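Local coordinates for Nitrate/nitrite sensor protein NarX (Escherichia coli K12, PDB 3EZI), which senses nitrate and nitrite through its periplasmic domain and relays the signal, as a membrane-bound histidine kinase, to the response regulators NarL and NarP, at residues 35-40 and 63-68. Sequence-based numbering, arbitrary orientation. Where two conformers were deposited one is given.
Sequences EMEQTA and DYWRNE
M36 meets the indole of W65 in an edge-on Met-aromatic contact: M36 SD lies near the ring plane at the pyrrole edge, 4.5 Å from the five-membered ring centroid. W65 NE1 donates a weak hydrogen bond to M36 SD over 3.4 Å, fairly straight at 161°. Apolar contacts accompany this bond: M36 CE lies 3.8 Å from W65 CD1, and E37 CB approaches W65 CH2 to 3.5 Å. With CG anti to the backbone N (chi1 -175°), W65 extends its ring across to helix 30-40. The ionic part is a salt bridge from R66 NH2 to E37 OE1 at 2.7 Å, in the guanidinium plane and on the anti side of the carboxylate; R66 NH1 adds a weak bond. The two planes stand nearly perpendicular, and W65 CZ3 sits above one guanidinium face, toward its rim. E37 OE2 forms a separate salt bridge with K34. Replacing W65 by alanine is likely to leave M36 SD without its N-H donor and open a gap beside E37 CB. The segments run roughly antiparallel (149°), axes 11.5 Å apart, and M36 also touches helices 3-22 and 82-99, as befits the antiparallel helical bundle of the NarX periplasmic sensor domain.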
ATOM      1  N   GLU A  35       9.852  -0.017   5.567  0.50 16.71           N
ATOM      2  CA  GLU A  35       9.809   1.007   4.534  0.50 16.31           C
ATOM      3  C   GLU A  35       8.366   1.183   4.053  0.50 14.86           C
ATOM      4  O   GLU A  35       7.889   2.310   3.873  0.50 12.80           O
ATOM      5  CB  GLU A  35      10.694   0.572   3.368  0.50 18.90           C
ATOM      6  CG  GLU A  35      11.043   1.652   2.373  0.50 21.54           C
ATOM      7  CD  GLU A  35      11.986   1.127   1.305  0.50 24.59           C
ATOM      8  OE1 GLU A  35      12.985   0.467   1.674  0.50 25.24           O
ATOM      9  OE2 GLU A  35      11.726   1.369   0.107  0.50 28.65           O
ATOM     10  N   MET A  36       7.661   0.070   3.875  1.00 12.07           N
ATOM     11  CA  MET A  36       6.280   0.142   3.407  1.00 16.21           C
ATOM     12  C   MET A  36       5.372   0.812   4.453  1.00 15.05           C
ATOM     13  O   MET A  36       4.473   1.601   4.117  1.00 13.88           O
ATOM     14  CB  MET A  36       5.806  -1.262   3.055  1.00 18.11           C
ATOM     15  CG  MET A  36       4.631  -1.270   2.185  1.00 19.08           C
ATOM     16  SD  MET A  36       4.278  -2.924   1.548  1.00 14.93           S
ATOM     17  CE  MET A  36       2.875  -2.471   0.618  1.00 14.69           C
ATOM     18  N   GLU A  37       5.618   0.531   5.731  1.00 13.84           N
ATOM     19  CA  GLU A  37       4.822   1.178   6.790  1.00 14.48           C
ATOM     20  C   GLU A  37       5.028   2.722   6.804  1.00 14.87           C
ATOM     21  O   GLU A  37       4.060   3.523   6.944  1.00 11.67           O
ATOM     22  CB  GLU A  37       5.223   0.607   8.166  1.00 13.49           C
ATOM     23  CG  GLU A  37       4.402   1.179   9.303  1.00 15.12           C
ATOM     24  CD  GLU A  37       4.864   0.699  10.668  1.00 21.53           C
ATOM     25  OE1 GLU A  37       4.070   0.819  11.625  1.00 21.23           O
ATOM     26  OE2 GLU A  37       6.017   0.217  10.787  1.00 22.65           O
ATOM     27  N   GLN A  38       6.272   3.154   6.624  1.00 12.84           N
ATOM     28  CA  GLN A  38       6.565   4.585   6.649  1.00 14.51           C
ATOM     29  C   GLN A  38       5.887   5.301   5.488  1.00 11.89           C
ATOM     30  O   GLN A  38       5.493   6.464   5.608  1.00 13.53           O
ATOM     31  CB  GLN A  38       8.080   4.833   6.538  1.00 20.34           C
ATOM     32  CG  GLN A  38       8.904   4.050   7.535  1.00 27.87           C
ATOM     33  CD  GLN A  38       9.124   4.782   8.845  1.00 34.24           C
ATOM     34  OE1 GLN A  38       8.180   5.253   9.468  1.00 35.49           O
ATOM     35  NE2 GLN A  38      10.380   4.855   9.281  1.00 34.54           N
ATOM     36  N   THR A  39       5.793   4.594   4.364  1.00 12.14           N
ATOM     37  CA  THR A  39       5.196   5.152   3.161  1.00 11.58           C
ATOM     38  C   THR A  39       3.670   5.211   3.315  1.00 11.56           C
ATOM     39  O   THR A  39       3.044   6.250   2.992  1.00 12.10           O
ATOM     40  CB  THR A  39       5.582   4.295   1.911  1.00 12.12           C
ATOM     41  OG1 THR A  39       7.031   4.232   1.789  1.00 14.08           O
ATOM     42  CG2 THR A  39       5.034   4.979   0.632  1.00 13.04           C
ATOM     43  N   ALA A  40       3.083   4.134   3.840  1.00  9.76           N
ATOM     44  CA  ALA A  40       1.624   4.077   4.013  1.00 14.68           C
ATOM     45  C   ALA A  40       1.082   5.138   4.966  1.00 17.50           C
ATOM     46  O   ALA A  40      -0.025   5.618   4.770  1.00 15.60           O
ATOM     47  CB  ALA A  40       1.181   2.700   4.497  1.00 14.70           C
ATOM     48  N   ASP A  63      -5.791   0.143   7.022  1.00 10.35           N
ATOM     49  CA  ASP A  63      -6.371  -0.943   7.831  1.00 12.29           C
ATOM     50  C   ASP A  63      -6.169  -2.291   7.143  1.00 14.85           C
ATOM     51  O   ASP A  63      -5.834  -3.274   7.811  1.00 12.41           O
ATOM     52  CB  ASP A  63      -7.894  -0.750   8.054  1.00 12.92           C
ATOM     53  CG  ASP A  63      -8.222   0.405   8.969  1.00 20.85           C
ATOM     54  OD1 ASP A  63      -7.299   0.943   9.637  1.00 20.08           O
ATOM     55  OD2 ASP A  63      -9.442   0.761   8.999  1.00 19.66           O
ATOM     56  N   TYR A  64      -6.392  -2.345   5.819  1.00 13.64           N
ATOM     57  CA  TYR A  64      -6.205  -3.599   5.081  1.00 13.44           C
ATOM     58  C   TYR A  64      -4.721  -4.006   5.134  1.00 12.29           C
ATOM     59  O   TYR A  64      -4.372  -5.174   5.367  1.00 11.48           O
ATOM     60  CB  TYR A  64      -6.674  -3.408   3.627  1.00 15.66           C
ATOM     61  CG  TYR A  64      -6.520  -4.646   2.759  1.00 16.01           C
ATOM     62  CD1 TYR A  64      -7.504  -5.628   2.747  1.00 12.01           C
ATOM     63  CD2 TYR A  64      -5.408  -4.813   1.942  1.00 19.76           C
ATOM     64  CE1 TYR A  64      -7.394  -6.743   1.935  1.00 15.52           C
ATOM     65  CE2 TYR A  64      -5.281  -5.929   1.128  1.00 16.71           C
ATOM     66  CZ  TYR A  64      -6.287  -6.885   1.133  1.00 21.55           C
ATOM     67  OH  TYR A  64      -6.184  -7.988   0.305  1.00 22.94           O
ATOM     68  N   TRP A  65      -3.835  -3.042   4.915  1.00 11.87           N
ATOM     69  CA  TRP A  65      -2.413  -3.350   4.973  1.00 10.18           C
ATOM     70  C   TRP A  65      -2.036  -4.013   6.322  1.00 10.76           C
ATOM     71  O   TRP A  65      -1.371  -5.053   6.374  1.00 12.59           O
ATOM     72  CB  TRP A  65      -1.633  -2.034   4.805  1.00 12.29           C
ATOM     73  CG  TRP A  65      -0.135  -2.213   4.730  1.00 12.95           C
ATOM     74  CD1 TRP A  65       0.605  -2.606   3.631  1.00 14.78           C
ATOM     75  CD2 TRP A  65       0.790  -2.070   5.812  1.00 15.23           C
ATOM     76  NE1 TRP A  65       1.945  -2.720   3.986  1.00 17.45           N
ATOM     77  CE2 TRP A  65       2.080  -2.407   5.316  1.00 14.23           C
ATOM     78  CE3 TRP A  65       0.655  -1.691   7.159  1.00 15.26           C
ATOM     79  CZ2 TRP A  65       3.223  -2.379   6.128  1.00 15.09           C
ATOM     80  CZ3 TRP A  65       1.789  -1.662   7.962  1.00 16.09           C
ATOM     81  CH2 TRP A  65       3.057  -2.010   7.444  1.00 16.11           C
ATOM     82  N   ARG A  66      -2.407  -3.370   7.421  1.00 12.38           N
ATOM     83  CA  ARG A  66      -2.057  -3.896   8.745  1.00 12.05           C
ATOM     84  C   ARG A  66      -2.787  -5.165   9.202  1.00 14.66           C
ATOM     85  O   ARG A  66      -2.191  -6.056   9.821  1.00 13.66           O
ATOM     86  CB  ARG A  66      -2.304  -2.818   9.823  1.00 15.78           C
ATOM     87  CG  ARG A  66      -1.028  -2.323  10.496  1.00 25.77           C
ATOM     88  CD  ARG A  66      -1.316  -1.431  11.680  1.00 26.74           C
ATOM     89  NE  ARG A  66      -0.514  -0.201  11.695  1.00 24.70           N
ATOM     90  CZ  ARG A  66       0.807  -0.149  11.807  1.00 20.18           C
ATOM     91  NH1 ARG A  66       1.523  -1.250  11.914  1.00 22.43           N
ATOM     92  NH2 ARG A  66       1.399   1.035  11.817  1.00 19.15           N
ATOM     93  N   ASN A  67      -4.084  -5.240   8.913  1.00 12.27           N
ATOM     94  CA  ASN A  67      -4.893  -6.353   9.408  1.00 14.27           C
ATOM     95  C   ASN A  67      -5.085  -7.537   8.496  1.00 13.17           C
ATOM     96  O   ASN A  67      -5.518  -8.601   8.941  1.00 14.77           O
ATOM     97  CB  ASN A  67      -6.266  -5.817   9.814  1.00 15.71           C
ATOM     98  CG  ASN A  67      -6.174  -4.666  10.793  1.00 19.94           C
ATOM     99  OD1 ASN A  67      -5.185  -4.532  11.505  1.00 24.46           O
ATOM    100  ND2 ASN A  67      -7.210  -3.847  10.843  1.00 18.48           N
ATOM    101  N   GLU A  68      -4.764  -7.391   7.212  1.00 13.01           N
ATOM    102  CA  GLU A  68      -4.973  -8.492   6.291  1.00 12.06           C
ATOM    103  C   GLU A  68      -3.775  -8.844   5.429  1.00 12.77           C
ATOM    104  O   GLU A  68      -3.369 -10.018   5.311  1.00 13.29           O
ATOM    105  CB  GLU A  68      -6.212  -8.177   5.396  1.00 17.56           C
ATOM    106  CG  GLU A  68      -7.561  -8.251   6.186  1.00 22.31           C
ATOM    107  CD  GLU A  68      -8.807  -7.770   5.411  1.00 21.97           C
ATOM    108  OE1 GLU A  68      -9.124  -8.344   4.381  1.00 26.91           O
ATOM    109  OE2 GLU A  68      -9.461  -6.797   5.841  1.00 31.55           O
TER